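Local coordinates for protein cohesin (Archaeoglobus fulgidus, PDB 2XDH) that is the non-cellulosomal cohesin module of a larger archaeal protein and probably recognises dockerin domains, at residues T3-G8 and V20-E25; A12-D17 and F149-Q154; P40-V45 and N121-T126; S52-S57 and G82-V87. All blocks are in the same frame, centred on the assembly; numbering follows the deposited sequence. Where two conformers were deposited one is given.

Contact 1 (T3-G8 and V20-E25); sequences TTIIAG and VPVKIE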
loop_
_atom_site.group_PDB
_atom_site.type_symbol
_atom_site.label_atom_id
_atom_site.label_comp_id
_atom_site.label_asym_id
_atom_site.label_seq_id
_atom_site.Cartn_x
_atom_site.Cartn_y
_atom_site.Cartn_z
ATOM N N THR A 3 4.812 -0.316 11.484
ATOM C CA THR A 3 3.666 -0.659 12.324
ATOM C C THR A 3 4.142 -0.804 13.767
ATOM O O THR A 3 5.118 -1.491 14.038
ATOM C CB THR A 3 2.978 -1.947 11.830
ATOM O OG1 THR A 3 2.596 -1.763 10.456
ATOM C CG2 THR A 3 1.727 -2.248 12.640
ATOM N N THR A 4 3.466 -0.139 14.693
ATOM C CA THR A 4 3.893 -0.192 16.087
ATOM C C THR A 4 2.722 -0.468 16.977
ATOM O O THR A 4 1.662 0.100 16.777
ATOM C CB THR A 4 4.515 1.165 16.498
ATOM O OG1 THR A 4 5.585 1.481 15.588
ATOM C CG2 THR A 4 5.051 1.110 17.933
ATOM N N ILE A 5 2.916 -1.333 17.969
ATOM C CA ILE A 5 1.862 -1.589 18.950
ATOM C C ILE A 5 2.317 -0.990 20.275
ATOM O O ILE A 5 3.454 -1.213 20.687
ATOM C CB ILE A 5 1.612 -3.089 19.131
ATOM C CG1 ILE A 5 1.103 -3.682 17.806
ATOM C CG2 ILE A 5 0.552 -3.323 20.231
ATOM C CD1 ILE A 5 0.952 -5.206 17.829
ATOM N N ILE A 6 1.440 -0.234 20.923
ATOM C CA ILE A 6 1.825 0.577 22.082
ATOM C C ILE A 6 0.877 0.388 23.255
ATOM O O ILE A 6 -0.317 0.627 23.127
ATOM C CB ILE A 6 1.770 2.059 21.722
ATOM C CG1 ILE A 6 2.691 2.348 20.538
ATOM C CG2 ILE A 6 2.122 2.922 22.944
ATOM C CD1 ILE A 6 2.710 3.819 20.129
ATOM N N ALA A 7 1.405 -0.042 24.395
ATOM C CA ALA A 7 0.597 -0.113 25.605
ATOM C C ALA A 7 0.569 1.271 26.256
ATOM O O ALA A 7 1.599 1.931 26.376
ATOM C CB ALA A 7 1.166 -1.149 26.558
ATOM N N GLY A 8 -0.610 1.719 26.669
ATOM C CA GLY A 8 -0.735 3.032 27.267
ATOM C C GLY A 8 -0.103 3.104 28.648
ATOM O O GLY A 8 0.180 2.076 29.276
ATOM N N VAL A 20 -6.674 1.394 30.499
ATOM C CA VAL A 20 -5.424 1.469 29.736
ATOM C C VAL A 20 -5.620 0.873 28.352
ATOM O O VAL A 20 -5.953 -0.306 28.219
ATOM C CB VAL A 20 -4.306 0.673 30.415
ATOM C CG1 VAL A 20 -3.047 0.713 29.570
ATOM C CG2 VAL A 20 -4.043 1.210 31.840
ATOM N N PRO A 21 -5.430 1.689 27.315
ATOM C CA PRO A 21 -5.561 1.160 25.960
ATOM C C PRO A 21 -4.273 0.504 25.501
ATOM O O PRO A 21 -3.187 0.863 25.971
ATOM C CB PRO A 21 -5.795 2.420 25.127
ATOM C CG PRO A 21 -4.969 3.475 25.844
ATOM C CD PRO A 21 -5.127 3.137 27.326
ATOM N N VAL A 22 -4.400 -0.452 24.584
ATOM C CA VAL A 22 -3.275 -0.887 23.766
ATOM C C VAL A 22 -3.609 -0.472 22.336
ATOM O O VAL A 22 -4.664 -0.836 21.802
ATOM C CB VAL A 22 -3.071 -2.398 23.868
ATOM C CG1 VAL A 22 -2.071 -2.890 22.827
ATOM C CG2 VAL A 22 -2.628 -2.767 25.295
ATOM N N LYS A 23 -2.730 0.317 21.729
ATOM C CA LYS A 23 -3.039 0.949 20.458
ATOM C C LYS A 23 -2.153 0.393 19.355
ATOM O O LYS A 23 -1.090 -0.166 19.617
ATOM C CB LYS A 23 -2.779 2.454 20.529
ATOM C CG LYS A 23 -3.530 3.182 21.598
ATOM C CD LYS A 23 -2.882 4.538 21.842
ATOM C CE LYS A 23 -1.554 4.379 22.569
ATOM N NZ LYS A 23 -0.951 5.698 22.894
ATOM N N ILE A 24 -2.576 0.595 18.116
ATOM C CA ILE A 24 -1.699 0.305 16.984
ATOM C C ILE A 24 -1.469 1.582 16.193
ATOM O O ILE A 24 -2.355 2.437 16.092
ATOM C CB ILE A 24 -2.265 -0.833 16.094
ATOM C CG1 ILE A 24 -1.205 -1.339 15.109
ATOM C CG2 ILE A 24 -3.529 -0.378 15.359
ATOM C CD1 ILE A 24 -1.498 -2.748 14.576
ATOM N N GLU A 25 -0.281 1.722 15.626
ATOM C CA GLU A 25 0.001 2.888 14.810
ATOM C C GLU A 25 0.563 2.435 13.467
ATOM O O GLU A 25 1.406 1.532 13.412
ATOM C CB GLU A 25 0.987 3.810 15.539
ATOM C CG GLU A 25 0.492 4.240 16.928
ATOM C CD GLU A 25 -0.760 5.111 16.872
ATOM O OE1 GLU A 25 -0.805 6.011 16.010
ATOM O OE2 GLU A 25 -1.702 4.892 17.678
#

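Contact 2 (A12-D17 and F149-Q154); sequences APQGSD and FRIVSQ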
loop_
_atom_site.group_PDB
_atom_site.type_symbol
_atom_site.label_atom_id
_atom_site.label_comp_id
_atom_site.label_asym_id
_atom_site.label_seq_id
_atom_site.Cartn_x
_atom_site.Cartn_y
_atom_site.Cartn_z
ATOM N N ALA A 12 -2.584 6.318 39.110
ATOM C CA ALA A 12 -3.802 6.417 39.913
ATOM C C ALA A 12 -3.540 5.925 41.328
ATOM O O ALA A 12 -2.567 5.211 41.562
ATOM C CB ALA A 12 -4.906 5.618 39.272
ATOM N N PRO A 13 -4.410 6.308 42.285
ATOM C CA PRO A 13 -4.233 5.905 43.684
ATOM C C PRO A 13 -4.774 4.506 43.915
ATOM O O PRO A 13 -5.494 3.984 43.066
ATOM C CB PRO A 13 -5.103 6.909 44.462
ATOM C CG PRO A 13 -5.682 7.857 43.427
ATOM C CD PRO A 13 -5.606 7.145 42.115
ATOM N N GLN A 14 -4.430 3.912 45.052
ATOM C CA GLN A 14 -5.007 2.636 45.445
ATOM C C GLN A 14 -6.525 2.761 45.487
ATOM O O GLN A 14 -7.063 3.793 45.900
ATOM C CB GLN A 14 -4.484 2.204 46.816
ATOM C CG GLN A 14 -2.967 2.150 46.932
ATOM C CD GLN A 14 -2.339 3.513 47.201
ATOM O OE1 GLN A 14 -3.026 4.536 47.217
ATOM N NE2 GLN A 14 -1.028 3.530 47.422
ATOM N N GLY A 15 -7.214 1.712 45.051
ATOM C CA GLY A 15 -8.663 1.660 45.154
ATOM C C GLY A 15 -9.413 2.185 43.945
ATOM O O GLY A 15 -10.630 2.039 43.849
ATOM N N SER A 16 -8.701 2.798 43.009
ATOM C CA SER A 16 -9.379 3.371 41.858
ATOM C C SER A 16 -9.275 2.445 40.660
ATOM O O SER A 16 -8.401 1.581 40.603
ATOM C CB SER A 16 -8.806 4.748 41.516
ATOM O OG SER A 16 -7.502 4.637 40.977
ATOM N N ASP A 17 -10.183 2.617 39.711
ATOM C CA ASP A 17 -10.087 1.897 38.457
ATOM C C ASP A 17 -9.401 2.782 37.426
ATOM O O ASP A 17 -9.539 4.010 37.450
ATOM C CB ASP A 17 -11.468 1.478 37.964
ATOM C CG ASP A 17 -12.204 0.622 38.967
ATOM O OD1 ASP A 17 -13.449 0.687 39.002
ATOM O OD2 ASP A 17 -11.536 -0.112 39.726
ATOM N N PHE A 149 3.131 2.184 34.550
ATOM C CA PHE A 149 2.090 2.538 35.508
ATOM C C PHE A 149 2.671 2.899 36.862
ATOM O O PHE A 149 3.570 2.222 37.350
ATOM C CB PHE A 149 1.082 1.410 35.694
ATOM C CG PHE A 149 0.199 1.615 36.889
ATOM C CD1 PHE A 149 -0.937 2.392 36.791
ATOM C CD2 PHE A 149 0.548 1.091 38.122
ATOM C CE1 PHE A 149 -1.734 2.619 37.898
ATOM C CE2 PHE A 149 -0.242 1.313 39.231
ATOM C CZ PHE A 149 -1.388 2.079 39.116
ATOM N N ARG A 150 2.147 3.965 37.465
ATOM C CA ARG A 150 2.593 4.405 38.788
ATOM C C ARG A 150 1.421 4.648 39.737
ATOM O O ARG A 150 0.399 5.206 39.348
ATOM C CB ARG A 150 3.423 5.695 38.699
ATOM C CG ARG A 150 4.844 5.508 38.212
ATOM C CD ARG A 150 5.786 6.518 38.860
ATOM N NE ARG A 150 5.300 7.893 38.751
ATOM C CZ ARG A 150 5.150 8.717 39.783
ATOM N NH1 ARG A 150 5.453 8.306 41.007
ATOM N NH2 ARG A 150 4.700 9.953 39.595
ATOM N N ILE A 151 1.578 4.256 40.994
ATOM C CA ILE A 151 0.594 4.634 41.995
ATOM C C ILE A 151 0.855 6.072 42.418
ATOM O O ILE A 151 1.983 6.437 42.741
ATOM C CB ILE A 151 0.634 3.715 43.211
ATOM C CG1 ILE A 151 0.423 2.264 42.781
ATOM C CG2 ILE A 151 -0.429 4.122 44.219
ATOM C CD1 ILE A 151 0.436 1.320 43.933
ATOM N N VAL A 152 -0.201 6.877 42.421
ATOM C CA VAL A 152 -0.091 8.324 42.560
ATOM C C VAL A 152 -1.233 8.854 43.445
ATOM O O VAL A 152 -2.234 8.169 43.635
ATOM C CB VAL A 152 -0.126 8.962 41.147
ATOM C CG1 VAL A 152 -1.121 10.102 41.063
ATOM C CG2 VAL A 152 1.276 9.378 40.706
ATOM N N SER A 153 -1.083 10.058 43.995
ATOM C CA SER A 153 -2.121 10.643 44.841
ATOM C C SER A 153 -3.080 11.494 44.021
ATOM O O SER A 153 -3.459 11.122 42.914
ATOM C CB SER A 153 -1.490 11.522 45.916
ATOM O OG SER A 153 -0.970 12.710 45.341
ATOM N N GLN A 154 -3.463 12.645 44.574
ATOM C CA GLN A 154 -4.249 13.639 43.848
ATOM C C GLN A 154 -3.437 14.283 42.726
ATOM O O GLN A 154 -3.793 15.350 42.223
ATOM C CB GLN A 154 -4.744 14.739 44.789
ATOM C CG GLN A 154 -5.783 14.297 45.804
ATOM C CD GLN A 154 -6.365 15.468 46.575
ATOM O OE1 GLN A 154 -7.154 15.288 47.505
ATOM N NE2 GLN A 154 -5.978 16.679 46.191
#

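Contact 3 (P40-V45 and N121-T126); sequences PNVLEV and NSHALT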
loop_
_atom_site.group_PDB
_atom_site.type_symbol
_atom_site.label_atom_id
_atom_site.label_comp_id
_atom_site.label_asym_id
_atom_site.label_seq_id
_atom_site.Cartn_x
_atom_site.Cartn_y
_atom_site.Cartn_z
ATOM N N PRO A 40 1.681 -5.448 36.212
ATOM C CA PRO A 40 2.243 -5.557 37.569
ATOM C C PRO A 40 1.268 -6.085 38.623
ATOM O O PRO A 40 0.051 -6.019 38.435
ATOM C CB PRO A 40 2.640 -4.116 37.902
ATOM C CG PRO A 40 1.769 -3.262 37.023
ATOM C CD PRO A 40 1.566 -4.050 35.762
ATOM N N ASN A 41 1.821 -6.586 39.730
ATOM C CA ASN A 41 1.038 -7.106 40.853
ATOM C C ASN A 41 0.117 -6.079 41.489
ATOM O O ASN A 41 -0.879 -6.433 42.114
ATOM C CB ASN A 41 1.962 -7.657 41.944
ATOM C CG ASN A 41 2.524 -9.012 41.598
ATOM O OD1 ASN A 41 1.885 -9.801 40.903
ATOM N ND2 ASN A 41 3.728 -9.294 42.083
ATOM N N VAL A 42 0.461 -4.801 41.349
ATOM C CA VAL A 42 -0.351 -3.738 41.924
ATOM C C VAL A 42 -1.641 -3.520 41.150
ATOM O O VAL A 42 -2.518 -2.780 41.596
ATOM C CB VAL A 42 0.421 -2.405 42.021
ATOM C CG1 VAL A 42 1.535 -2.517 43.049
ATOM C CG2 VAL A 42 0.970 -2.001 40.664
ATOM N N LEU A 43 -1.753 -4.159 39.986
ATOM C CA LEU A 43 -2.962 -4.054 39.182
ATOM C C LEU A 43 -3.760 -5.357 39.152
ATOM O O LEU A 43 -3.209 -6.456 39.236
ATOM C CB LEU A 43 -2.634 -3.602 37.759
ATOM C CG LEU A 43 -2.033 -2.203 37.605
ATOM C CD1 LEU A 43 -1.896 -1.852 36.123
ATOM C CD2 LEU A 43 -2.879 -1.162 38.305
ATOM N N GLU A 44 -5.070 -5.218 39.025
ATOM C CA GLU A 44 -5.948 -6.364 38.917
ATOM C C GLU A 44 -6.923 -6.124 37.784
ATOM O O GLU A 44 -7.544 -5.067 37.712
ATOM C CB GLU A 44 -6.716 -6.560 40.224
ATOM C CG GLU A 44 -8.000 -7.318 40.051
ATOM C CD GLU A 44 -8.633 -7.638 41.376
ATOM O OE1 GLU A 44 -7.904 -7.580 42.391
ATOM O OE2 GLU A 44 -9.846 -7.935 41.400
ATOM N N VAL A 45 -7.054 -7.106 36.901
ATOM C CA VAL A 45 -7.877 -6.948 35.708
ATOM C C VAL A 45 -9.361 -7.096 36.036
ATOM O O VAL A 45 -9.776 -8.102 36.615
ATOM C CB VAL A 45 -7.479 -7.961 34.614
ATOM C CG1 VAL A 45 -8.478 -7.931 33.455
ATOM C CG2 VAL A 45 -6.064 -7.679 34.118
ATOM N N ASN A 121 8.159 4.168 42.762
ATOM C CA ASN A 121 8.624 3.298 41.687
ATOM C C ASN A 121 7.547 2.958 40.657
ATOM O O ASN A 121 6.364 2.831 40.984
ATOM C CB ASN A 121 9.253 2.020 42.250
ATOM C CG ASN A 121 10.664 1.792 41.737
ATOM O OD1 ASN A 121 11.552 1.389 42.488
ATOM N ND2 ASN A 121 10.878 2.059 40.453
ATOM N N SER A 122 7.977 2.810 39.410
ATOM C CA SER A 122 7.067 2.555 38.302
ATOM C C SER A 122 6.998 1.071 37.952
ATOM O O SER A 122 7.840 0.280 38.377
ATOM C CB SER A 122 7.489 3.374 37.078
ATOM O OG SER A 122 8.842 3.131 36.732
ATOM N N HIS A 123 5.986 0.702 37.176
ATOM C CA HIS A 123 5.777 -0.685 36.768
ATOM C C HIS A 123 5.546 -0.763 35.262
ATOM O O HIS A 123 5.012 0.165 34.670
ATOM C CB HIS A 123 4.564 -1.276 37.486
ATOM C CG HIS A 123 4.650 -1.207 38.976
ATOM N ND1 HIS A 123 5.188 -2.223 39.738
ATOM C CD2 HIS A 123 4.265 -0.245 39.846
ATOM C CE1 HIS A 123 5.130 -1.889 41.015
ATOM N NE2 HIS A 123 4.575 -0.693 41.108
ATOM N N ALA A 124 5.938 -1.878 34.661
ATOM C CA ALA A 124 5.844 -2.043 33.214
ATOM C C ALA A 124 4.541 -2.689 32.835
ATOM O O ALA A 124 4.071 -3.595 33.530
ATOM C CB ALA A 124 7.009 -2.894 32.710
ATOM N N LEU A 125 3.937 -2.197 31.754
ATOM C CA LEU A 125 2.857 -2.915 31.084
ATOM C C LEU A 125 3.514 -3.387 29.807
ATOM O O LEU A 125 3.695 -2.596 28.878
ATOM C CB LEU A 125 1.693 -1.980 30.781
ATOM C CG LEU A 125 0.976 -1.509 32.058
ATOM C CD1 LEU A 125 0.198 -0.220 31.832
ATOM C CD2 LEU A 125 0.055 -2.613 32.565
ATOM N N THR A 126 3.904 -4.661 29.779
ATOM C CA THR A 126 4.748 -5.166 28.703
ATOM C C THR A 126 3.976 -5.914 27.626
ATOM O O THR A 126 3.073 -6.686 27.912
ATOM C CB THR A 126 5.859 -6.095 29.244
ATOM O OG1 THR A 126 5.284 -7.333 29.676
ATOM C CG2 THR A 126 6.578 -5.444 30.403
HETATM O O HOH W 1 4.914 -5.398 40.359
#

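Contact 4 (S52-S57 and G82-V87); sequences SLTQNS and GSLFYV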
loop_
_atom_site.group_PDB
_atom_site.type_symbol
_atom_site.label_atom_id
_atom_site.label_comp_id
_atom_site.label_asym_id
_atom_site.label_seq_id
_atom_site.Cartn_x
_atom_site.Cartn_y
_atom_site.Cartn_z
ATOM N N SER A 52 -11.243 1.025 19.438
ATOM C CA SER A 52 -11.878 1.801 18.371
ATOM C C SER A 52 -11.775 1.104 17.017
ATOM O O SER A 52 -12.556 1.370 16.109
ATOM C CB SER A 52 -11.261 3.204 18.275
ATOM O OG SER A 52 -9.908 3.155 17.832
ATOM N N LEU A 53 -10.813 0.203 16.877
ATOM C CA LEU A 53 -10.595 -0.451 15.590
ATOM C C LEU A 53 -11.186 -1.849 15.522
ATOM O O LEU A 53 -11.244 -2.437 14.455
ATOM C CB LEU A 53 -9.093 -0.545 15.284
ATOM C CG LEU A 53 -8.373 0.782 15.110
ATOM C CD1 LEU A 53 -6.840 0.557 15.027
ATOM C CD2 LEU A 53 -8.888 1.469 13.855
ATOM N N THR A 54 -11.599 -2.393 16.663
ATOM C CA THR A 54 -11.911 -3.813 16.733
ATOM C C THR A 54 -13.344 -4.062 17.223
ATOM O O THR A 54 -13.653 -5.159 17.663
ATOM C CB THR A 54 -10.931 -4.553 17.669
ATOM O OG1 THR A 54 -10.867 -3.854 18.917
ATOM C CG2 THR A 54 -9.510 -4.623 17.058
ATOM N N GLN A 55 -14.198 -3.037 17.164
ATOM C CA GLN A 55 -15.584 -3.160 17.619
ATOM C C GLN A 55 -16.301 -4.299 16.897
ATOM O O GLN A 55 -17.237 -4.891 17.427
ATOM C CB GLN A 55 -16.355 -1.857 17.378
ATOM C CG GLN A 55 -15.964 -0.686 18.273
ATOM C CD GLN A 55 -16.272 -0.952 19.730
ATOM O OE1 GLN A 55 -17.396 -1.282 20.080
ATOM N NE2 GLN A 55 -15.271 -0.825 20.582
ATOM N N ASN A 56 -15.868 -4.593 15.672
ATOM C CA ASN A 56 -16.542 -5.596 14.852
ATOM C C ASN A 56 -15.623 -6.733 14.422
ATOM O O ASN A 56 -15.998 -7.584 13.617
ATOM C CB ASN A 56 -17.222 -4.926 13.650
ATOM C CG ASN A 56 -18.364 -4.017 14.073
ATOM O OD1 ASN A 56 -18.275 -2.786 13.985
ATOM N ND2 ASN A 56 -19.435 -4.620 14.552
ATOM N N SER A 57 -14.420 -6.746 14.982
ATOM C CA SER A 57 -13.481 -7.843 14.779
ATOM C C SER A 57 -13.910 -9.072 15.591
ATOM O O SER A 57 -14.715 -8.961 16.509
ATOM C CB SER A 57 -12.082 -7.415 15.254
ATOM O OG SER A 57 -11.682 -6.228 14.616
ATOM N N GLY A 82 -5.217 3.594 16.056
ATOM C CA GLY A 82 -6.384 3.493 16.917
ATOM C C GLY A 82 -6.159 2.465 18.008
ATOM O O GLY A 82 -5.102 1.851 18.069
ATOM N N SER A 83 -7.142 2.286 18.885
ATOM C CA SER A 83 -7.015 1.289 19.936
ATOM C C SER A 83 -7.452 -0.096 19.460
ATOM O O SER A 83 -8.440 -0.241 18.730
ATOM C CB SER A 83 -7.811 1.713 21.175
ATOM O OG SER A 83 -9.125 2.097 20.819
ATOM N N LEU A 84 -6.692 -1.100 19.880
ATOM C CA LEU A 84 -6.999 -2.505 19.635
ATOM C C LEU A 84 -7.877 -3.043 20.750
ATOM O O LEU A 84 -8.772 -3.850 20.516
ATOM C CB LEU A 84 -5.707 -3.323 19.576
ATOM C CG LEU A 84 -4.789 -2.989 18.404
ATOM C CD1 LEU A 84 -3.511 -3.814 18.500
ATOM C CD2 LEU A 84 -5.532 -3.267 17.093
ATOM N N PHE A 85 -7.599 -2.610 21.974
ATOM C CA PHE A 85 -8.440 -2.981 23.111
ATOM C C PHE A 85 -8.114 -2.081 24.288
ATOM O O PHE A 85 -7.129 -1.350 24.253
ATOM C CB PHE A 85 -8.306 -4.467 23.475
ATOM C CG PHE A 85 -6.894 -4.900 23.859
ATOM C CD1 PHE A 85 -6.507 -4.950 25.193
ATOM C CD2 PHE A 85 -5.984 -5.293 22.887
ATOM C CE1 PHE A 85 -5.230 -5.363 25.560
ATOM C CE2 PHE A 85 -4.698 -5.711 23.237
ATOM C CZ PHE A 85 -4.320 -5.743 24.580
ATOM N N TYR A 86 -8.967 -2.113 25.304
ATOM C CA TYR A 86 -8.782 -1.333 26.524
ATOM C C TYR A 86 -8.791 -2.345 27.653
ATOM O O TYR A 86 -9.568 -3.303 27.621
ATOM C CB TYR A 86 -9.950 -0.344 26.723
ATOM C CG TYR A 86 -9.823 0.947 25.940
ATOM C CD1 TYR A 86 -9.209 2.066 26.508
ATOM C CD2 TYR A 86 -10.318 1.060 24.640
ATOM C CE1 TYR A 86 -9.084 3.261 25.805
ATOM C CE2 TYR A 86 -10.188 2.258 23.921
ATOM C CZ TYR A 86 -9.567 3.350 24.517
ATOM O OH TYR A 86 -9.422 4.540 23.834
ATOM N N VAL A 87 -7.923 -2.164 28.639
ATOM C CA VAL A 87 -8.009 -2.993 29.829
ATOM C C VAL A 87 -8.477 -2.142 31.002
ATOM O O VAL A 87 -7.926 -1.083 31.274
ATOM C CB VAL A 87 -6.672 -3.714 30.157
ATOM C CG1 VAL A 87 -6.833 -4.603 31.382
ATOM C CG2 VAL A 87 -6.225 -4.558 28.969
#

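Contact 1 (T3-G8 and V20-E25)
The carbonyl oxygen of K23 is held by two groups of the facing strand: I6 N donates to K23 O at 2.8 Å, and I5 CA adds a CA-H...O contact to the same oxygen at 3.3 Å. I6 O is gripped likewise, by K23 N in a nearly straight bond (172° at the hydrogen) and by V22 CA. The reciprocal bonds define I6 and K23 as a hydrogen-bonded pair of an antiparallel hairpin, a pattern repeated at T4 and E25; I5 with I24 between them, and A7 with V22 beyond I6, are non-hydrogen-bonded pairs. Strand axes 4.6 Å apart at 173° confirm the pairing, and G8 N closes the ladder on P21 O. A side chain at G8 would run into P21 CD. G8 O, 3.5 Å from V20 CG1, is buried and finds no hydrogen-bonding partner.

Side chains alternate between two faces. On the face of I5, A7, V22 and I24, the methyl I5 CG2 meets V22 CG1 at 3.7 Å; each of these carbons stands anti to its own backbone N, turning the two branches together. T3 CG2 reaches I24 CD1 at 3.8 Å, while T3 OG1 bonds to N26 O. This face packs on strands 82-91 and 123-134, with V22 on F85 and I5 on L127. On the other face K23 bends at chi3 (-72°) and lays CE against I6 CG2, 4.0 Å away, and E25 CG lies 3.9 Å from I6 CD1. The chemistry is divided: main-chain bonds fix the register, aliphatic branches build the interior, and K23 and E25 probably shelter part of I6.

Contact 2 (A12-D17 and F149-Q154)
Q14 and I151 meet at about a right angle where a parallel beta bridge, A12 with I151, joins the end of strand 3-12, where the loop begins, to the end of strand 142-151 in the beta-sandwich of the cohesin domain. The amide end does the touching: Q14 NE2 lies 3.3 Å from I151 CG2. Two torsions bring the groups together. I151 CG2 stands anti to the backbone N, and the glutamine chain folds back at chi2 (82°).

The aromatic partner behaves differently. The ring of F149 comes up obliquely to A12, with CE1 4.0 Å from A12 N, and it also packs on I18, V42 and V91. The P13 ring lies beside V152, with P13 CB 3.2 Å from V152 O. P13 CA is nearer still, 3.0 Å from V152 O; the proline nitrogen, also close, has no hydrogen to give it.

The backbone bonds flank the bridge. A12 N donates to R150 O at 3.2 Å, and V152 N returns to A12 O at 3.0 Å from well above the carbonyl plane (69° out of it), consistent with a ladder that is losing regularity. I151 CA also touches A12 O. After A12 the chain reverses in a type II turn from P13 to S16, with G15 at positive phi; the side-chain hydroxyl S16 OG spans the turn to P13 O at 3.0 Å.

Contact 3 (P40-V45 and N121-T126)
P40 and H123 pack at an oblique angle: P40 CB is 3.5 Å from H123 CB, and P40 CG lies at the same separation from that carbon. H123 places its CG anti to the carbonyl carbon (chi1 -57°), which carries the imidazole past the proline toward V42. There V42 CG2 sits over one face of the ring, 3.9 Å from the centroid and 14° off its normal, a CH-pi contact. With V42 CG1 turned away from the carbonyl carbon (chi1 -68°), CG2 falls between that carbon and the backbone N and is the branch put over the ring. V42 has two conformers, so the CH-pi contact is somewhat doubtful. V42 also packs on F149.

Further round the proline ring, P40 CD is 3.4 Å from A124 O and 3.8 Å from L125 CD2. The same leucine methyl meets L43 CD1 at 4.1 Å, the two side chains at about a right angle. A type I turn from P40 to L43, closed by L43 N to P40 O, presents all three residues to strand 123-126. Replacing H123 by an alanine would probably open a gap beside P40 and take away the imidazole face under V42 CG2.

No direct hydrogen bond crosses the contact; one water accepts weakly from N41 N and H123 ND1. Cohesion therefore rests mainly on apolar surfaces fitting together.

Contact 4 (S52-S57 and G82-V87)
L53 N donates to S83 O at 3.0 Å, close to the direction of the C=O bond, and ties the loop of residues 52-57 to strand 82-91 just where that strand turns a corner at L84. Beside this bond two serines exchange main-chain and side-chain groups. S52 N reaches S83 OG at 2.7 Å in an almost straight line (172°), and S83 N donates in return to S52 OG at 3.1 Å. Both hydroxyls stand between their own backbone N and carbonyl carbon (chi1 67° and 49°), which keeps each near its own main chain and within bonding distance of the other serine's N.

T54 OG1 gives its proton to L84 O at 2.6 Å, approaching from above the carbonyl plane, and is also hydrogen-bonded to G51 N. A valine in place of T54 would probably leave L84 O without this donor and G51 N without its mate. L53 lays CD1 against G82 CA at 3.5 Å; a side chain on G82 would clash with L53 CG and S52 OG.

The corner itself is a classic beta bulge, L84 and F85 both facing V22, consistent with the strand passing here from one sheet or face of the cohesin beta-sandwich to another.

Overall arrangement
All four contacts draw on the connected strands of the cohesin beta-sandwich. Contact 1 is central, the hairpin of strands 3-12 and 17-38; contact 4 lies about 10 Å away between centres, joined to it by main-chain bonds from V20 and V22 to strand 82-91. Contacts 2 and 3, with centres about 11 Å apart, share one end of the domain, where F149 N bonds to H123 O. Contact 4 sits about 25 Å from contact 2, centre to centre. Along the chain, contact 1 closes before contacts 3 and 4 open, and its segments alternate with those of contact 2. Contact 4 is nested inside contact 3 and both inside contact 2, whose bridge ties the late strand 142-151 to the first strand.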